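Local coordinates for Sqt1 (Chaetomium thermophilum, PDB 4ZOY), which probably acts as a WD40-repeat chaperone in ribosome biogenesis, capturing a newly made ribosomal protein while it is still being translated, at residues A[333-338]-A[377-382]; A[340-345]-A[391-396]; A[48-53]-A[77-82]. One frame throughout, in Å; residues are numbered along the deposited sequence.

In the fold
From the N terminus, strand 9-11 completes the last sheet of the propeller by pairing with 478-482, which closes the ring of eight four-stranded blades. Contact 3 comes next: it brings 77-82 back onto strand 45-51, closing a linker that is largely unmodelled, and lies within the first full blade beside that closing sheet. Contacts 1 and 2 follow much later, about 26 and 30 Å away between centres. Both join the blade that opens with strand 331-336 to the one that opens with 376-381. Their segments alternate along the chain, so the two closures cross, and they touch where S337 OG meets G392 O. Contact 3 thus works inside a blade, while contacts 1 and 2 join adjacent blades.

Contact 1 of 3, residues A[333-338]-A[377-382]; sequences SLAFSP and VKVEFV
The ring of F381 is the bump of this contact, and the bend from A335 to P338 is the hollow that receives it. S337 lies over one face, its CB 3.7 Å from the centroid of the F381 ring and 14° off the normal, a CH-pi contact. At the ring edge, near its plane, the carbonyl O of A335 comes to 3.4 Å from F381 CE2, while P338 CD packs on F381 CB at 3.7 Å. With CG anti to the carbonyl carbon (chi1 -75°), the ring stays beside its own backbone N, level with this bend. The small methyl of A335 fits between two larger neighbours, 4.1 Å from V379 CG2 and 4.0 Å from F381 CD2. Were F381 an alanine, the hollow beneath S337 would probably be left unfilled and the A335 methyl would lose one of its two apolar neighbours here. Farther back, S333 OG accepts a nearly straight hydrogen bond from V379 N at 2.9 Å, a side chain doing what backbone pairing does inside a sheet. The strands run almost parallel, 6° apart, as the first strands of consecutive propeller blades. Behind them lie strands 342-347 and 394-399, whose I342 and L395 also touch F381, while L334 and F336 turn to strand 252-257 of another blade.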
loop_
_atom_site.group_PDB
_atom_site.type_symbol
_atom_site.label_atom_id
_atom_site.label_comp_id
_atom_site.label_asym_id
_atom_site.label_seq_id
_atom_site.Cartn_x
_atom_site.Cartn_y
_atom_site.Cartn_z
ATOM N N SER A 333 1.111 -5.843 -7.000
ATOM C CA SER A 333 0.811 -4.442 -6.775
ATOM C C SER A 333 0.016 -3.874 -7.949
ATOM O O SER A 333 0.363 -4.104 -9.103
ATOM C CB SER A 333 2.118 -3.660 -6.552
ATOM O OG SER A 333 1.831 -2.296 -6.311
ATOM N N LEU A 334 -1.048 -3.133 -7.627
ATOM C CA LEU A 334 -1.957 -2.522 -8.590
ATOM C C LEU A 334 -2.161 -1.069 -8.211
ATOM O O LEU A 334 -2.354 -0.767 -7.030
ATOM C CB LEU A 334 -3.330 -3.213 -8.589
ATOM C CG LEU A 334 -3.480 -4.551 -9.294
ATOM C CD1 LEU A 334 -4.797 -5.214 -8.871
ATOM C CD2 LEU A 334 -3.443 -4.310 -10.781
ATOM N N ALA A 335 -2.152 -0.181 -9.198
ATOM C CA ALA A 335 -2.471 1.222 -8.935
ATOM C C ALA A 335 -3.151 1.871 -10.113
ATOM O O ALA A 335 -2.685 1.779 -11.252
ATOM C CB ALA A 335 -1.213 1.987 -8.575
ATOM N N PHE A 336 -4.281 2.517 -9.843
ATOM C CA PHE A 336 -4.886 3.422 -10.807
ATOM C C PHE A 336 -4.215 4.785 -10.734
ATOM O O PHE A 336 -3.951 5.297 -9.639
ATOM C CB PHE A 336 -6.386 3.595 -10.539
ATOM C CG PHE A 336 -7.227 2.407 -10.922
ATOM C CD1 PHE A 336 -7.757 2.298 -12.201
ATOM C CD2 PHE A 336 -7.505 1.418 -9.997
ATOM C CE1 PHE A 336 -8.553 1.208 -12.551
ATOM C CE2 PHE A 336 -8.298 0.327 -10.338
ATOM C CZ PHE A 336 -8.826 0.230 -11.615
ATOM N N SER A 337 -3.949 5.382 -11.885
ATOM C CA SER A 337 -3.489 6.758 -11.899
ATOM C C SER A 337 -4.572 7.662 -11.338
ATOM O O SER A 337 -5.748 7.486 -11.656
ATOM C CB SER A 337 -3.126 7.193 -13.313
ATOM O OG SER A 337 -2.874 8.591 -13.361
ATOM N N PRO A 338 -4.181 8.647 -10.523
ATOM C CA PRO A 338 -5.174 9.559 -9.955
ATOM C C PRO A 338 -5.803 10.470 -11.005
ATOM O O PRO A 338 -6.898 10.972 -10.747
ATOM C CB PRO A 338 -4.360 10.376 -8.940
ATOM C CG PRO A 338 -2.961 10.329 -9.452
ATOM C CD PRO A 338 -2.816 8.954 -10.065
ATOM N N VAL A 377 7.628 -5.242 -6.257
ATOM C CA VAL A 377 6.972 -5.305 -4.963
ATOM C C VAL A 377 5.857 -4.264 -4.827
ATOM O O VAL A 377 4.781 -4.540 -4.265
ATOM C CB VAL A 377 8.014 -5.127 -3.846
ATOM C CG1 VAL A 377 7.353 -4.954 -2.489
ATOM C CG2 VAL A 377 8.982 -6.329 -3.843
ATOM N N LYS A 378 6.114 -3.063 -5.333
ATOM C CA LYS A 378 5.169 -1.966 -5.203
ATOM C C LYS A 378 5.274 -1.019 -6.369
ATOM O O LYS A 378 6.374 -0.693 -6.807
ATOM C CB LYS A 378 5.424 -1.206 -3.893
ATOM C CG LYS A 378 4.502 -0.004 -3.687
ATOM C CD LYS A 378 4.728 0.641 -2.327
ATOM C CE LYS A 378 3.954 1.945 -2.196
ATOM N NZ LYS A 378 3.888 2.409 -0.779
ATOM N N VAL A 379 4.122 -0.575 -6.863
ATOM C CA VAL A 379 4.048 0.532 -7.806
ATOM C C VAL A 379 3.105 1.575 -7.229
ATOM O O VAL A 379 2.098 1.243 -6.577
ATOM C CB VAL A 379 3.566 0.099 -9.210
ATOM C CG1 VAL A 379 4.491 -0.949 -9.800
ATOM C CG2 VAL A 379 2.103 -0.420 -9.189
ATOM N N GLU A 380 3.430 2.843 -7.452
ATOM C CA GLU A 380 2.620 3.933 -6.890
ATOM C C GLU A 380 2.812 5.204 -7.695
ATOM O O GLU A 380 3.952 5.618 -7.943
ATOM C CB GLU A 380 2.979 4.179 -5.422
ATOM C CG GLU A 380 2.095 5.233 -4.752
ATOM C CD GLU A 380 2.572 5.560 -3.355
ATOM O OE1 GLU A 380 2.235 4.815 -2.402
ATOM O OE2 GLU A 380 3.292 6.561 -3.206
ATOM N N PHE A 381 1.705 5.822 -8.115
ATOM C CA PHE A 381 1.791 7.061 -8.878
ATOM C C PHE A 381 2.171 8.232 -8.003
ATOM O O PHE A 381 1.731 8.339 -6.854
ATOM C CB PHE A 381 0.461 7.363 -9.574
ATOM C CG PHE A 381 0.206 6.505 -10.765
ATOM C CD1 PHE A 381 0.645 6.892 -12.020
ATOM C CD2 PHE A 381 -0.470 5.298 -10.636
ATOM C CE1 PHE A 381 0.417 6.090 -13.141
ATOM C CE2 PHE A 381 -0.698 4.494 -11.746
ATOM C CZ PHE A 381 -0.256 4.886 -12.996
ATOM N N VAL A 382 2.993 9.114 -8.561
ATOM C CA VAL A 382 3.280 10.397 -7.929
ATOM C C VAL A 382 2.020 11.266 -7.992
ATOM O O VAL A 382 1.469 11.493 -9.070
ATOM C CB VAL A 382 4.455 11.120 -8.615
ATOM C CG1 VAL A 382 4.728 12.455 -7.926
ATOM C CG2 VAL A 382 5.696 10.239 -8.608
#

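Contact 2 of 3, residues A[340-345]-A[391-396]; sequences APILAA and AGWLLT
A340 sets its methyl over the indole of W393, and the tryptophan is the side chain to follow outward. Its CB does not head straight for 340-345; with CG anti to the carbonyl carbon (chi1 -65°), the ring system is carried round until its far part meets that segment. At the junction of the two rings, CE2 of W393 lies 3.5 Å from A340 CB. One atom farther on, W393 CZ2 is 3.6 Å from the same methyl, which stands above the six-membered ring 16° off its normal in a CH-pi contact. W393 CH2, at the tip, is 3.9 Å from A340 CB. On the other flank the partner changes to I342: W393 CE3 meets I342 CD1 at 3.9 Å, and CZ3 lies 4.0 Å from I342 CG2. Both branches of the isoleucine thus touch this side of the six-membered ring, crossing the indole obliquely, while its CD1 also reaches the carbonyl O of G392. P341, centre of an inverse gamma turn, bends the chain between the two partners of the indole.

The segments approach most closely at A340 and G392, with CA atoms 4.8 Å apart. A CB on G392 would lie only 2.8 Å from A340 N, and the backbone angles there would also press it against the preceding carbonyl. Farther along both strands, A344 CB rests on L395 CD2 at 3.9 Å. Both segments lead into the second strands of adjacent blades, 342-347 and 394-399. From strand 376-381, F381 backs A344 and V379 backs L395, while strand 352-356 adds V354 and D356 against I342 and I352 against L395.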
loop_
_atom_site.group_PDB
_atom_site.type_symbol
_atom_site.label_atom_id
_atom_site.label_comp_id
_atom_site.label_asym_id
_atom_site.label_seq_id
_atom_site.Cartn_x
_atom_site.Cartn_y
_atom_site.Cartn_z
ATOM N N ALA A 340 -4.797 10.179 -14.899
ATOM C CA ALA A 340 -4.700 9.692 -16.269
ATOM C C ALA A 340 -5.488 8.391 -16.344
ATOM O O ALA A 340 -5.635 7.702 -15.337
ATOM C CB ALA A 340 -3.246 9.481 -16.677
ATOM N N PRO A 341 -6.016 8.056 -17.532
ATOM C CA PRO A 341 -6.883 6.878 -17.631
ATOM C C PRO A 341 -6.075 5.602 -17.799
ATOM O O PRO A 341 -6.152 4.928 -18.831
ATOM C CB PRO A 341 -7.725 7.178 -18.868
ATOM C CG PRO A 341 -6.823 7.990 -19.729
ATOM C CD PRO A 341 -6.014 8.847 -18.776
ATOM N N ILE A 342 -5.271 5.296 -16.789
ATOM C CA ILE A 342 -4.427 4.109 -16.854
ATOM C C ILE A 342 -4.382 3.363 -15.531
ATOM O O ILE A 342 -4.590 3.936 -14.452
ATOM C CB ILE A 342 -2.967 4.440 -17.282
ATOM C CG1 ILE A 342 -2.323 5.433 -16.307
ATOM C CG2 ILE A 342 -2.915 4.975 -18.730
ATOM C CD1 ILE A 342 -0.869 5.757 -16.647
ATOM N N LEU A 343 -4.104 2.065 -15.638
ATOM C CA LEU A 343 -3.909 1.170 -14.511
ATOM C C LEU A 343 -2.552 0.509 -14.674
ATOM O O LEU A 343 -2.248 -0.000 -15.757
ATOM C CB LEU A 343 -5.009 0.105 -14.473
ATOM C CG LEU A 343 -4.820 -1.073 -13.514
ATOM C CD1 LEU A 343 -4.979 -0.641 -12.051
ATOM C CD2 LEU A 343 -5.775 -2.226 -13.864
ATOM N N ALA A 344 -1.737 0.528 -13.617
ATOM C CA ALA A 344 -0.426 -0.131 -13.614
ATOM C C ALA A 344 -0.429 -1.358 -12.719
ATOM O O ALA A 344 -1.004 -1.349 -11.629
ATOM C CB ALA A 344 0.656 0.846 -13.151
ATOM N N ALA A 345 0.246 -2.415 -13.166
ATOM C CA ALA A 345 0.310 -3.674 -12.436
ATOM C C ALA A 345 1.753 -4.166 -12.351
ATOM O O ALA A 345 2.433 -4.260 -13.374
ATOM C CB ALA A 345 -0.560 -4.720 -13.116
ATOM N N ALA A 391 1.196 15.216 -14.368
ATOM C CA ALA A 391 0.232 14.688 -13.419
ATOM C C ALA A 391 -0.436 13.427 -13.954
ATOM O O ALA A 391 -0.968 13.409 -15.064
ATOM C CB ALA A 391 -0.819 15.740 -13.100
ATOM N N GLY A 392 -0.386 12.377 -13.146
ATOM C CA GLY A 392 -1.009 11.106 -13.483
ATOM C C GLY A 392 -0.158 10.160 -14.314
ATOM O O GLY A 392 -0.535 9.011 -14.502
ATOM N N TRP A 393 0.989 10.617 -14.796
ATOM C CA TRP A 393 1.772 9.818 -15.754
ATOM C C TRP A 393 3.079 9.271 -15.197
ATOM O O TRP A 393 3.768 8.520 -15.879
ATOM C CB TRP A 393 2.073 10.651 -17.011
ATOM C CG TRP A 393 0.842 10.979 -17.757
ATOM C CD1 TRP A 393 0.207 12.184 -17.786
ATOM C CD2 TRP A 393 0.069 10.092 -18.573
ATOM N NE1 TRP A 393 -0.912 12.109 -18.585
ATOM C CE2 TRP A 393 -1.020 10.836 -19.078
ATOM C CE3 TRP A 393 0.191 8.749 -18.934
ATOM C CZ2 TRP A 393 -1.982 10.277 -19.921
ATOM C CZ3 TRP A 393 -0.762 8.195 -19.769
ATOM C CH2 TRP A 393 -1.838 8.961 -20.252
ATOM N N LEU A 394 3.407 9.649 -13.967
ATOM C CA LEU A 394 4.670 9.261 -13.354
ATOM C C LEU A 394 4.450 8.188 -12.287
ATOM O O LEU A 394 3.696 8.383 -11.330
ATOM C CB LEU A 394 5.362 10.487 -12.756
ATOM C CG LEU A 394 6.016 11.418 -13.787
ATOM C CD1 LEU A 394 6.433 12.722 -13.131
ATOM C CD2 LEU A 394 7.205 10.738 -14.457
ATOM N N LEU A 395 5.130 7.065 -12.472
ATOM C CA LEU A 395 4.968 5.888 -11.622
ATOM C C LEU A 395 6.287 5.536 -10.966
ATOM O O LEU A 395 7.311 5.406 -11.647
ATOM C CB LEU A 395 4.470 4.699 -12.449
ATOM C CG LEU A 395 4.150 3.433 -11.646
ATOM C CD1 LEU A 395 2.748 3.536 -11.071
ATOM C CD2 LEU A 395 4.291 2.190 -12.513
ATOM N N THR A 396 6.259 5.373 -9.652
ATOM C CA THR A 396 7.433 4.889 -8.919
ATOM C C THR A 396 7.261 3.417 -8.596
ATOM O O THR A 396 6.177 2.984 -8.198
ATOM C CB THR A 396 7.630 5.680 -7.636
ATOM O OG1 THR A 396 7.664 7.068 -7.961
ATOM C CG2 THR A 396 8.958 5.313 -6.946
#

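Contact 3 of 3, residues A[48-53]-A[77-82]; sequences YVLDIS and TSLNPI
I82 and V49 carry the direct polar link: I82 N donates to V49 O at 2.8 Å, approaching the oxygen nearly end-on (C=O...N angle 160°). A water makes the second link, accepting from D51 N at 2.8 Å and donating to N80 O at 2.7 Å, so it spans the backbones where they have not yet paired directly. A further set of hydrogen bonds is internal to 48-53 and fixes the end of the strand. D51 OD1 accepts from S53 N at 3.1 Å, which makes an Asx turn, and from S53 OG at 2.7 Å; both donors arrive on the same face of the carboxylate, and N29 ND2 is a further donor to that oxygen.

Apolar packing does the rest. Y48 and P81 lie side by side, with P81 CG 3.5 Å from Y48 CD1. L50 likewise runs alongside P81, its CD2 against the proline CA and CB. I82 holds CG1 between its backbone N and carbonyl carbon (chi1 67°), and that branch meets V49 CG1 at 3.8 Å while CG2 turns to the CB of D51. At the other end, the tips of L79 and I52 meet obliquely, CD1 of L79 lying 4.1 Å from CD1 of I52.

The approach to strand 83-85, the outermost of its blade, crosses strand 45-51 at a steep angle (119° between directions). On one flank the closing blade covers the contact: F11 touches Y48 edge-to-face and also meets L50 and P81, and V480 packs on I52 and L79. On another, F130 of strand 129-136 in the next blade touches V49 and I82.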
loop_
_atom_site.group_PDB
_atom_site.type_symbol
_atom_site.label_atom_id
_atom_site.label_comp_id
_atom_site.label_asym_id
_atom_site.label_seq_id
_atom_site.Cartn_x
_atom_site.Cartn_y
_atom_site.Cartn_z
ATOM N N TYR A 48 10.528 2.337 14.374
ATOM C CA TYR A 48 11.143 3.618 14.654
ATOM C C TYR A 48 10.375 4.734 13.975
ATOM O O TYR A 48 9.737 4.516 12.940
ATOM C CB TYR A 48 12.597 3.641 14.182
ATOM C CG TYR A 48 13.517 2.720 14.940
ATOM C CD1 TYR A 48 14.072 3.115 16.154
ATOM C CD2 TYR A 48 13.839 1.466 14.442
ATOM C CE1 TYR A 48 14.923 2.272 16.854
ATOM C CE2 TYR A 48 14.693 0.612 15.134
ATOM C CZ TYR A 48 15.228 1.029 16.338
ATOM O OH TYR A 48 16.076 0.193 17.032
ATOM N N VAL A 49 10.427 5.929 14.549
ATOM C CA VAL A 49 9.970 7.105 13.836
ATOM C C VAL A 49 11.180 7.959 13.512
ATOM O O VAL A 49 12.029 8.201 14.374
ATOM C CB VAL A 49 8.945 7.924 14.635
ATOM C CG1 VAL A 49 8.474 9.114 13.804
ATOM C CG2 VAL A 49 7.771 7.041 15.036
ATOM N N LEU A 50 11.260 8.401 12.264
ATOM C CA LEU A 50 12.390 9.179 11.784
ATOM C C LEU A 50 11.943 10.559 11.356
ATOM O O LEU A 50 10.786 10.749 10.973
ATOM C CB LEU A 50 13.064 8.478 10.609
ATOM C CG LEU A 50 13.414 7.005 10.800
ATOM C CD1 LEU A 50 13.851 6.381 9.498
ATOM C CD2 LEU A 50 14.515 6.851 11.842
ATOM N N ASP A 51 12.865 11.518 11.432
ATOM C CA ASP A 51 12.674 12.854 10.884
ATOM C C ASP A 51 13.672 13.050 9.750
ATOM O O ASP A 51 14.858 13.293 9.984
ATOM C CB ASP A 51 12.862 13.924 11.966
ATOM C CG ASP A 51 12.491 15.315 11.486
ATOM O OD1 ASP A 51 12.427 15.536 10.260
ATOM O OD2 ASP A 51 12.266 16.194 12.343
ATOM N N ILE A 52 13.177 12.953 8.522
ATOM C CA ILE A 52 14.009 12.909 7.325
ATOM C C ILE A 52 14.515 14.317 6.942
ATOM O O ILE A 52 15.417 14.472 6.116
ATOM C CB ILE A 52 13.211 12.214 6.163
ATOM C CG1 ILE A 52 13.465 10.702 6.169
ATOM C CG2 ILE A 52 13.564 12.741 4.780
ATOM C CD1 ILE A 52 13.057 9.997 7.420
ATOM N N SER A 53 13.982 15.347 7.589
ATOM C CA SER A 53 14.428 16.710 7.304
ATOM C C SER A 53 15.895 16.903 7.701
ATOM O O SER A 53 16.546 17.849 7.267
ATOM C CB SER A 53 13.547 17.729 8.022
ATOM O OG SER A 53 13.769 17.704 9.418
ATOM N N THR A 77 23.971 12.337 7.491
ATOM C CA THR A 77 23.655 11.255 6.569
ATOM C C THR A 77 23.099 10.030 7.315
ATOM O O THR A 77 22.193 9.378 6.825
ATOM C CB THR A 77 24.895 10.868 5.714
ATOM O OG1 THR A 77 24.520 9.926 4.703
ATOM C CG2 THR A 77 26.018 10.292 6.569
ATOM N N SER A 78 23.611 9.738 8.510
ATOM C CA SER A 78 23.044 8.679 9.339
ATOM C C SER A 78 21.920 9.253 10.201
ATOM O O SER A 78 22.148 10.177 10.979
ATOM C CB SER A 78 24.133 8.038 10.210
ATOM O OG SER A 78 23.598 7.031 11.044
ATOM N N LEU A 79 20.704 8.722 10.061
ATOM C CA LEU A 79 19.549 9.291 10.759
ATOM C C LEU A 79 19.402 8.765 12.175
ATOM O O LEU A 79 19.662 7.597 12.434
ATOM C CB LEU A 79 18.261 8.999 9.988
ATOM C CG LEU A 79 18.175 9.611 8.594
ATOM C CD1 LEU A 79 16.981 9.016 7.852
ATOM C CD2 LEU A 79 18.069 11.126 8.677
ATOM N N ASN A 80 18.959 9.629 13.080
ATOM C CA ASN A 80 18.677 9.216 14.447
ATOM C C ASN A 80 17.183 9.264 14.737
ATOM O O ASN A 80 16.535 10.278 14.494
ATOM C CB ASN A 80 19.442 10.092 15.443
ATOM C CG ASN A 80 20.941 10.038 15.227
ATOM O OD1 ASN A 80 21.571 9.004 15.440
ATOM N ND2 ASN A 80 21.520 11.153 14.802
ATOM N N PRO A 81 16.633 8.161 15.260
ATOM C CA PRO A 81 15.182 8.110 15.486
ATOM C C PRO A 81 14.701 9.114 16.518
ATOM O O PRO A 81 15.429 9.459 17.453
ATOM C CB PRO A 81 14.948 6.683 15.989
ATOM C CG PRO A 81 16.147 5.914 15.575
ATOM C CD PRO A 81 17.288 6.888 15.592
ATOM N N ILE A 82 13.471 9.582 16.350
ATOM C CA ILE A 82 12.866 10.457 17.345
ATOM C C ILE A 82 11.891 9.697 18.240
ATOM O O ILE A 82 11.397 10.236 19.229
ATOM C CB ILE A 82 12.148 11.644 16.687
ATOM C CG1 ILE A 82 10.929 11.167 15.898
ATOM C CG2 ILE A 82 13.111 12.426 15.794
ATOM C CD1 ILE A 82 10.208 12.282 15.202
HETATM O O HOH W 1 15.552 10.940 12.030
#